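Local coordinates for protein cyclase (Streptomyces sp. R1128, PDB 3TFZ) that probably catalyses the cyclisation and aromatisation of a polyketide chain in the R1128 biosynthetic pathway, at residues A17-E22 and R159-A164; V40-E45 and Q50-H55; V56-A59 and T64-S67. One frame throughout, in Å; residues are numbered along the deposited sequence.

Overall arrangement
After strand 5-13 the chain enters helix 17-25, which supplies the first half of contact 1; its partner, the C-terminal end of helix 131-164, arrives after another 136 residues. That contact closes a loop holding six of the seven strands, all but 5-13, and contacts 2 and 3 nest inside it. They follow in series without crossing: contact 2 closes the hairpin of strands 37-46 and 49-58, and contact 3 the next hairpin, of 49-58 and 61-72. Strand 49-58 serves both, and they touch where R53 meets T64 and L54 meets W65, their centres about 12 Å apart. Contact 1, helix on helix, has its centre about 23 Å from contact 2's and about 26 Å from contact 3's.

Contact 1: A17-E22 and R159-A164; sequences ADLVWE and RRVRAA
L19 meets R160 at the root of the arginine and not at its flat end: CD2 of L19 stands 4.2 Å from CB of R160, while the guanidinium is carried off on an extended chain and its NE enters a salt bridge with E156 one turn back in the same helix. A second guanidinium, that of R162, turns one face to its own helix, with CA of R159 3.7 Å above the plane and displaced toward the edge of the group. CG of L19, anti to the backbone N (chi1 -177°), directs the branch toward the other helix, and CD2 meets CG2 of V161 at 3.8 Å. Leucine suits this place: it is long enough to span the gap, and its CD2 touches two successive residues of the facing helix. E22 brings an opposite charge near R160, but OE1 of E22 and NH1 of R160 remain 4.9 Å apart, so any attraction is probably modest. The join is small, burying 164 Å² in all. V161 also touches A15, just before helix 17-25, while V20 of that helix packs on T106 and L108 of strand 105-116; L19 thus links the end of long helix 131-164 to a short helix seated on the sheet.

Contact 2: V40-E45 and Q50-H55; sequences VEILEE and QVVRLH
E41 and R53 form the central hydrogen-bonded pair, N of E41 to O of R53 at 2.8 Å and the reverse at 2.7 Å. O of V51 accepts N of L43 at 2.7 Å and, weakly, N of E44, and N of V51 bonds nearly straight (169°) to O of E44.

Apolar contacts join V40, I42, V52 and L54 on the face that E45 and Q50 continue. CG1 of V40 meets CG2 of V52 at 3.7 Å, and its other methyl reaches L54. V40 packs against helix 30-33, its methyls suiting that cover and its beta-branch the extended strand.

Polar side chains meet mainly through carbon. E41, with CG anti to the backbone N (chi1 -174°) and extended beyond, lays its carboxylate alongside R53, OE2 3.7 Å from CG of R53. The carboxylate and guanidinium planes are almost parallel but offset, OE2 of E41 5.1 Å from NH1 of R53, whose NE bonds to T64. E45 and Q50 run side by side, CG to CG at 3.6 Å, R69 and the carbonyl of A25 holding the Q50 amide.

This is a beta hairpin with a classic bulge, L43 and E44 opposite V51, on 37-46, an edge strand of the helix-grip sheet within this chain.

Contact 3: V56-A59 and T64-S67; sequences VDVA and TWTS
V56 packs against the benzene part of the W65 indole, approaching obliquely, with CG2 of V56 3.5 Å from CZ2 of W65 and CB of V56 equally close, 3.5 Å, to CH2. The two residues belong to the beta hairpin of strands 49-58 and 61-72 in the helix-grip fold, but they are not a directly paired couple: the backbone of V56 bonds with N63 and that of W65 with L54, so the indole reaches diagonally across the hairpin. Its first torsion explains the reach. CG of W65 is wedged between its backbone N and C (chi1 61°), which swings the ring along the sheet toward the neighbouring strand. There it also meets V58, two residues beyond V56 and on the same side of its strand. A wide, flat ring suits this task because it spans both valines, and the beta-branched valines offer it compact hydrocarbon while keeping the strand extended.

The indole also has a polar side: NE1 of W65 and OG of S67 each hydrogen-bond a bound 3-cyclohexyl-1-propylsulfonic acid, probably from the crystallisation liquor, whose presence is consistent with a pocket in this face of the sheet. An alanine in place of W65 would probably open a gap beside V56 and V58 and leave the bound sulfonate without its indole N-H. At the far corner of the ring, CG1 of V58 lies near the indole plane at its edge, 4.1 Å from CZ3 of W65.

Contact 1: A17-E22 and R159-A164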
loop_
_atom_site.group_PDB
_atom_site.type_symbol
_atom_site.label_atom_id
_atom_site.label_comp_id
_atom_site.label_asym_id
_atom_site.label_seq_id
_atom_site.Cartn_x
_atom_site.Cartn_y
_atom_site.Cartn_z
ATOM N N ALA A 17 3.214 -2.870 -17.063
ATOM C CA ALA A 17 1.849 -2.885 -16.510
ATOM C C ALA A 17 1.001 -3.850 -17.281
ATOM O O ALA A 17 0.176 -4.491 -16.715
ATOM C CB ALA A 17 1.272 -1.451 -16.478
ATOM N N ASP A 18 1.240 -3.999 -18.562
ATOM C CA ASP A 18 0.603 -4.975 -19.427
ATOM C C ASP A 18 0.899 -6.432 -19.020
ATOM O O ASP A 18 0.020 -7.275 -19.094
ATOM C CB ASP A 18 0.954 -4.713 -20.943
ATOM C CG ASP A 18 0.290 -3.432 -21.494
ATOM O OD1 ASP A 18 -0.579 -2.788 -20.808
ATOM O OD2 ASP A 18 0.610 -3.008 -22.607
ATOM N N LEU A 19 2.123 -6.737 -18.590
ATOM C CA LEU A 19 2.385 -8.070 -18.139
ATOM C C LEU A 19 1.664 -8.385 -16.788
ATOM O O LEU A 19 1.117 -9.521 -16.530
ATOM C CB LEU A 19 3.873 -8.257 -18.091
ATOM C CG LEU A 19 4.337 -9.671 -17.694
ATOM C CD1 LEU A 19 3.708 -10.667 -18.733
ATOM C CD2 LEU A 19 5.810 -9.620 -17.828
ATOM N N VAL A 20 1.613 -7.380 -15.925
ATOM C CA VAL A 20 0.891 -7.499 -14.687
ATOM C C VAL A 20 -0.594 -7.689 -14.950
ATOM O O VAL A 20 -1.228 -8.398 -14.244
ATOM C CB VAL A 20 1.149 -6.267 -13.820
ATOM C CG1 VAL A 20 0.323 -6.315 -12.553
ATOM C CG2 VAL A 20 2.653 -6.153 -13.464
ATOM N N TRP A 21 -1.149 -6.976 -15.935
ATOM C CA TRP A 21 -2.515 -7.139 -16.328
ATOM C C TRP A 21 -2.743 -8.628 -16.703
ATOM O O TRP A 21 -3.682 -9.244 -16.186
ATOM C CB TRP A 21 -2.866 -6.220 -17.526
ATOM C CG TRP A 21 -4.300 -6.540 -17.969
ATOM C CD1 TRP A 21 -4.709 -7.199 -19.110
ATOM C CD2 TRP A 21 -5.478 -6.284 -17.196
ATOM N NE1 TRP A 21 -6.093 -7.343 -19.088
ATOM C CE2 TRP A 21 -6.573 -6.839 -17.896
ATOM C CE3 TRP A 21 -5.709 -5.621 -15.952
ATOM C CZ2 TRP A 21 -7.898 -6.747 -17.405
ATOM C CZ3 TRP A 21 -6.956 -5.526 -15.493
ATOM C CH2 TRP A 21 -8.064 -6.047 -16.241
ATOM N N GLU A 22 -1.903 -9.177 -17.613
ATOM C CA GLU A 22 -2.024 -10.541 -18.032
ATOM C C GLU A 22 -2.092 -11.554 -16.888
ATOM O O GLU A 22 -2.835 -12.498 -17.008
ATOM C CB GLU A 22 -0.934 -10.943 -19.020
ATOM C CG GLU A 22 -1.068 -10.227 -20.395
ATOM C CD GLU A 22 0.081 -10.562 -21.302
ATOM O OE1 GLU A 22 0.727 -11.620 -21.008
ATOM O OE2 GLU A 22 0.337 -9.788 -22.295
ATOM N N ARG A 159 8.957 -13.361 -12.297
ATOM C CA ARG A 159 9.191 -14.680 -12.897
ATOM C C ARG A 159 9.062 -14.688 -14.428
ATOM O O ARG A 159 9.822 -15.348 -15.099
ATOM C CB ARG A 159 8.047 -15.542 -12.403
ATOM C CG ARG A 159 8.276 -16.904 -12.405
ATOM C CD ARG A 159 7.333 -17.731 -11.439
ATOM N NE ARG A 159 7.586 -17.434 -10.032
ATOM C CZ ARG A 159 6.643 -17.188 -9.096
ATOM N NH1 ARG A 159 5.310 -17.241 -9.373
ATOM N NH2 ARG A 159 7.050 -16.928 -7.835
ATOM N N ARG A 160 7.998 -14.089 -14.954
ATOM C CA ARG A 160 7.729 -13.988 -16.373
ATOM C C ARG A 160 8.638 -13.043 -17.156
ATOM O O ARG A 160 8.951 -13.321 -18.295
ATOM C CB ARG A 160 6.263 -13.600 -16.644
ATOM C CG ARG A 160 5.317 -14.616 -16.104
ATOM C CD ARG A 160 4.027 -14.523 -16.779
ATOM N NE ARG A 160 3.065 -15.340 -16.034
ATOM C CZ ARG A 160 1.804 -15.587 -16.424
ATOM N NH1 ARG A 160 1.292 -15.039 -17.548
ATOM N NH2 ARG A 160 1.049 -16.375 -15.677
ATOM N N VAL A 161 8.997 -11.912 -16.559
ATOM C CA VAL A 161 10.113 -11.123 -17.027
ATOM C C VAL A 161 11.425 -11.922 -17.149
ATOM O O VAL A 161 12.119 -11.773 -18.201
ATOM C CB VAL A 161 10.385 -9.800 -16.177
ATOM C CG1 VAL A 161 11.648 -9.094 -16.772
ATOM C CG2 VAL A 161 9.215 -8.881 -16.239
ATOM N N ARG A 162 11.838 -12.655 -16.087
ATOM C CA ARG A 162 12.969 -13.557 -16.269
ATOM C C ARG A 162 12.805 -14.481 -17.465
ATOM O O ARG A 162 13.731 -14.598 -18.259
ATOM C CB ARG A 162 13.327 -14.395 -15.023
ATOM C CG ARG A 162 13.707 -13.512 -13.934
ATOM C CD ARG A 162 14.353 -14.190 -12.843
ATOM N NE ARG A 162 13.675 -15.387 -12.335
ATOM C CZ ARG A 162 12.745 -15.467 -11.374
ATOM N NH1 ARG A 162 12.251 -14.370 -10.764
ATOM N NH2 ARG A 162 12.318 -16.692 -11.048
ATOM N N ALA A 163 11.683 -15.213 -17.566
ATOM C CA ALA A 163 11.528 -16.233 -18.651
ATOM C C ALA A 163 11.489 -15.598 -20.051
ATOM O O ALA A 163 12.036 -16.207 -20.970
ATOM C CB ALA A 163 10.308 -17.104 -18.441
ATOM N N ALA A 164 10.893 -14.407 -20.224
ATOM C CA ALA A 164 10.954 -13.669 -21.532
ATOM C C ALA A 164 12.302 -13.041 -21.825
ATOM O O ALA A 164 12.632 -12.790 -22.959
ATOM C CB ALA A 164 9.818 -12.583 -21.697
#

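Contact 2: V40-E45 and Q50-H55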
loop_
_atom_site.group_PDB
_atom_site.type_symbol
_atom_site.label_atom_id
_atom_site.label_comp_id
_atom_site.label_asym_id
_atom_site.label_seq_id
_atom_site.Cartn_x
_atom_site.Cartn_y
_atom_site.Cartn_z
ATOM N N VAL A 40 -9.781 -23.134 -8.470
ATOM C CA VAL A 40 -10.529 -22.093 -9.109
ATOM C C VAL A 40 -11.500 -22.779 -10.077
ATOM O O VAL A 40 -11.119 -23.751 -10.771
ATOM C CB VAL A 40 -9.633 -21.202 -10.020
ATOM C CG1 VAL A 40 -10.458 -20.121 -10.704
ATOM C CG2 VAL A 40 -8.530 -20.568 -9.257
ATOM N N GLU A 41 -12.685 -22.199 -10.232
ATOM C CA GLU A 41 -13.609 -22.691 -11.184
ATOM C C GLU A 41 -14.445 -21.593 -11.826
ATOM O O GLU A 41 -15.024 -20.814 -11.103
ATOM C CB GLU A 41 -14.488 -23.600 -10.392
ATOM C CG GLU A 41 -15.469 -24.383 -11.119
ATOM C CD GLU A 41 -16.294 -25.123 -10.083
ATOM O OE1 GLU A 41 -17.433 -25.605 -10.495
ATOM O OE2 GLU A 41 -15.752 -25.147 -8.864
ATOM N N ILE A 42 -14.587 -21.607 -13.169
ATOM C CA ILE A 42 -15.244 -20.535 -13.874
ATOM C C ILE A 42 -16.636 -20.918 -14.031
ATOM O O ILE A 42 -16.954 -21.925 -14.651
ATOM C CB ILE A 42 -14.578 -20.173 -15.227
ATOM C CG1 ILE A 42 -13.138 -19.615 -14.981
ATOM C CG2 ILE A 42 -15.329 -19.085 -15.924
ATOM C CD1 ILE A 42 -12.351 -19.224 -16.292
ATOM N N LEU A 43 -17.531 -20.118 -13.480
ATOM C CA LEU A 43 -18.956 -20.468 -13.596
ATOM C C LEU A 43 -19.608 -19.761 -14.777
ATOM O O LEU A 43 -20.578 -20.262 -15.378
ATOM C CB LEU A 43 -19.687 -20.150 -12.274
ATOM C CG LEU A 43 -19.920 -20.985 -10.971
ATOM C CD1 LEU A 43 -19.143 -22.309 -10.772
ATOM C CD2 LEU A 43 -19.833 -20.075 -9.769
ATOM N N GLU A 44 -19.089 -18.594 -15.115
ATOM C CA GLU A 44 -19.712 -17.690 -16.093
ATOM C C GLU A 44 -18.617 -16.752 -16.551
ATOM O O GLU A 44 -17.781 -16.336 -15.770
ATOM C CB GLU A 44 -20.931 -16.991 -15.462
ATOM C CG GLU A 44 -22.048 -16.357 -16.344
ATOM C CD GLU A 44 -22.818 -15.184 -15.542
ATOM O OE1 GLU A 44 -23.088 -15.376 -14.330
ATOM O OE2 GLU A 44 -23.134 -14.065 -16.069
ATOM N N GLU A 45 -18.594 -16.473 -17.830
ATOM C CA GLU A 45 -17.523 -15.775 -18.504
ATOM C C GLU A 45 -17.995 -15.184 -19.844
ATOM O O GLU A 45 -18.609 -15.838 -20.623
ATOM C CB GLU A 45 -16.346 -16.706 -18.799
ATOM C CG GLU A 45 -15.050 -16.036 -18.353
ATOM C CD GLU A 45 -13.828 -16.599 -19.053
ATOM O OE1 GLU A 45 -13.919 -17.779 -19.586
ATOM O OE2 GLU A 45 -12.820 -15.815 -19.080
ATOM N N GLN A 50 -15.943 -12.210 -15.455
ATOM C CA GLN A 50 -15.808 -13.597 -15.053
ATOM C C GLN A 50 -16.540 -13.784 -13.700
ATOM O O GLN A 50 -16.368 -12.982 -12.778
ATOM C CB GLN A 50 -14.341 -13.931 -14.732
ATOM C CG GLN A 50 -13.401 -14.053 -15.907
ATOM C CD GLN A 50 -11.980 -13.847 -15.533
ATOM O OE1 GLN A 50 -11.714 -13.435 -14.393
ATOM N NE2 GLN A 50 -11.025 -14.129 -16.478
ATOM N N VAL A 51 -17.356 -14.845 -13.590
ATOM C CA VAL A 51 -17.850 -15.256 -12.296
ATOM C C VAL A 51 -17.117 -16.542 -11.935
ATOM O O VAL A 51 -17.057 -17.538 -12.704
ATOM C CB VAL A 51 -19.416 -15.430 -12.238
ATOM C CG1 VAL A 51 -19.897 -15.781 -10.808
ATOM C CG2 VAL A 51 -20.130 -14.198 -12.725
ATOM N N VAL A 52 -16.650 -16.581 -10.701
ATOM C CA VAL A 52 -15.600 -17.545 -10.398
ATOM C C VAL A 52 -15.797 -18.105 -8.998
ATOM O O VAL A 52 -15.942 -17.382 -8.021
ATOM C CB VAL A 52 -14.123 -16.916 -10.718
ATOM C CG1 VAL A 52 -13.441 -16.552 -9.501
ATOM C CG2 VAL A 52 -13.258 -17.856 -11.378
ATOM N N ARG A 53 -15.793 -19.418 -8.926
ATOM C CA ARG A 53 -15.791 -20.128 -7.662
ATOM C C ARG A 53 -14.351 -20.459 -7.145
ATOM O O ARG A 53 -13.556 -20.948 -7.873
ATOM C CB ARG A 53 -16.641 -21.362 -7.826
ATOM C CG ARG A 53 -16.550 -22.298 -6.712
ATOM C CD ARG A 53 -16.678 -21.529 -5.506
ATOM N NE ARG A 53 -17.368 -22.269 -4.440
ATOM C CZ ARG A 53 -18.556 -22.820 -4.574
ATOM N NH1 ARG A 53 -19.093 -22.823 -5.791
ATOM N NH2 ARG A 53 -19.147 -23.425 -3.519
ATOM N N LEU A 54 -14.042 -20.125 -5.885
ATOM C CA LEU A 54 -12.668 -20.208 -5.343
ATOM C C LEU A 54 -12.633 -21.009 -4.061
ATOM O O LEU A 54 -13.390 -20.772 -3.173
ATOM C CB LEU A 54 -12.099 -18.798 -5.113
ATOM C CG LEU A 54 -11.804 -17.944 -6.374
ATOM C CD1 LEU A 54 -12.031 -16.456 -6.227
ATOM C CD2 LEU A 54 -10.380 -18.186 -6.830
ATOM N N HIS A 55 -11.707 -21.932 -3.955
ATOM C CA HIS A 55 -11.341 -22.660 -2.681
ATOM C C HIS A 55 -9.981 -22.122 -2.232
ATOM O O HIS A 55 -9.016 -22.231 -2.958
ATOM C CB HIS A 55 -11.326 -24.240 -2.843
ATOM C CG HIS A 55 -12.637 -24.792 -3.316
ATOM N ND1 HIS A 55 -13.166 -24.488 -4.568
ATOM C CD2 HIS A 55 -13.588 -25.507 -2.662
ATOM C CE1 HIS A 55 -14.373 -25.031 -4.657
ATOM N NE2 HIS A 55 -14.643 -25.674 -3.531
#

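Contact 3: V56-A59 and T64-S67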
loop_
_atom_site.group_PDB
_atom_site.type_symbol
_atom_site.label_atom_id
_atom_site.label_comp_id
_atom_site.label_asym_id
_atom_site.label_seq_id
_atom_site.Cartn_x
_atom_site.Cartn_y
_atom_site.Cartn_z
ATOM N N VAL A 56 -9.962 -21.560 -1.019
ATOM C CA VAL A 56 -8.837 -20.784 -0.466
ATOM C C VAL A 56 -8.672 -21.161 1.019
ATOM O O VAL A 56 -9.606 -20.967 1.795
ATOM C CB VAL A 56 -9.027 -19.263 -0.591
ATOM C CG1 VAL A 56 -7.797 -18.472 -0.050
ATOM C CG2 VAL A 56 -9.395 -18.834 -2.093
ATOM N N ASP A 57 -7.503 -21.692 1.427
ATOM C CA ASP A 57 -7.309 -21.764 2.880
ATOM C C ASP A 57 -7.080 -20.428 3.597
ATOM O O ASP A 57 -6.185 -19.667 3.265
ATOM C CB ASP A 57 -6.349 -22.882 3.339
ATOM C CG ASP A 57 -5.261 -23.086 2.396
ATOM O OD1 ASP A 57 -4.506 -22.102 2.240
ATOM O OD2 ASP A 57 -5.188 -24.193 1.799
ATOM N N VAL A 58 -7.963 -20.138 4.547
ATOM C CA VAL A 58 -7.758 -18.984 5.470
ATOM C C VAL A 58 -7.581 -19.452 6.911
ATOM O O VAL A 58 -8.400 -20.181 7.444
ATOM C CB VAL A 58 -8.797 -17.799 5.311
ATOM C CG1 VAL A 58 -9.467 -17.862 3.973
ATOM C CG2 VAL A 58 -9.780 -17.776 6.449
ATOM N N ALA A 59 -6.469 -19.066 7.517
ATOM C CA ALA A 59 -6.135 -19.499 8.907
ATOM C C ALA A 59 -6.172 -21.007 8.995
ATOM O O ALA A 59 -5.612 -21.697 8.177
ATOM C CB ALA A 59 -7.070 -18.858 9.941
ATOM N N THR A 64 -14.692 -21.285 0.975
ATOM C CA THR A 64 -15.226 -21.290 -0.331
ATOM C C THR A 64 -15.953 -19.946 -0.553
ATOM O O THR A 64 -16.663 -19.492 0.307
ATOM C CB THR A 64 -16.053 -22.567 -0.585
ATOM O OG1 THR A 64 -16.164 -22.725 -1.976
ATOM C CG2 THR A 64 -17.437 -22.449 -0.072
ATOM N N TRP A 65 -15.721 -19.298 -1.692
ATOM C CA TRP A 65 -16.532 -18.174 -2.086
ATOM C C TRP A 65 -16.608 -18.059 -3.595
ATOM O O TRP A 65 -15.880 -18.723 -4.358
ATOM C CB TRP A 65 -16.063 -16.827 -1.430
ATOM C CG TRP A 65 -14.700 -16.414 -1.773
ATOM C CD1 TRP A 65 -14.262 -15.916 -2.988
ATOM C CD2 TRP A 65 -13.521 -16.521 -0.930
ATOM N NE1 TRP A 65 -12.885 -15.698 -2.947
ATOM C CE2 TRP A 65 -12.400 -16.060 -1.716
ATOM C CE3 TRP A 65 -13.301 -16.955 0.401
ATOM C CZ2 TRP A 65 -11.111 -15.934 -1.188
ATOM C CZ3 TRP A 65 -11.991 -16.885 0.913
ATOM C CH2 TRP A 65 -10.914 -16.368 0.126
ATOM N N THR A 66 -17.516 -17.182 -4.010
ATOM C CA THR A 66 -17.829 -16.888 -5.395
ATOM C C THR A 66 -17.693 -15.380 -5.632
ATOM O O THR A 66 -18.346 -14.652 -4.968
ATOM C CB THR A 66 -19.287 -17.308 -5.670
ATOM O OG1 THR A 66 -19.310 -18.710 -5.832
ATOM C CG2 THR A 66 -19.812 -16.703 -6.948
ATOM N N SER A 67 -16.874 -14.946 -6.595
ATOM C CA SER A 67 -16.895 -13.536 -6.972
ATOM C C SER A 67 -17.176 -13.258 -8.379
ATOM O O SER A 67 -16.799 -14.043 -9.300
ATOM C CB SER A 67 -15.574 -12.811 -6.671
ATOM O OG SER A 67 -14.607 -13.652 -7.147
#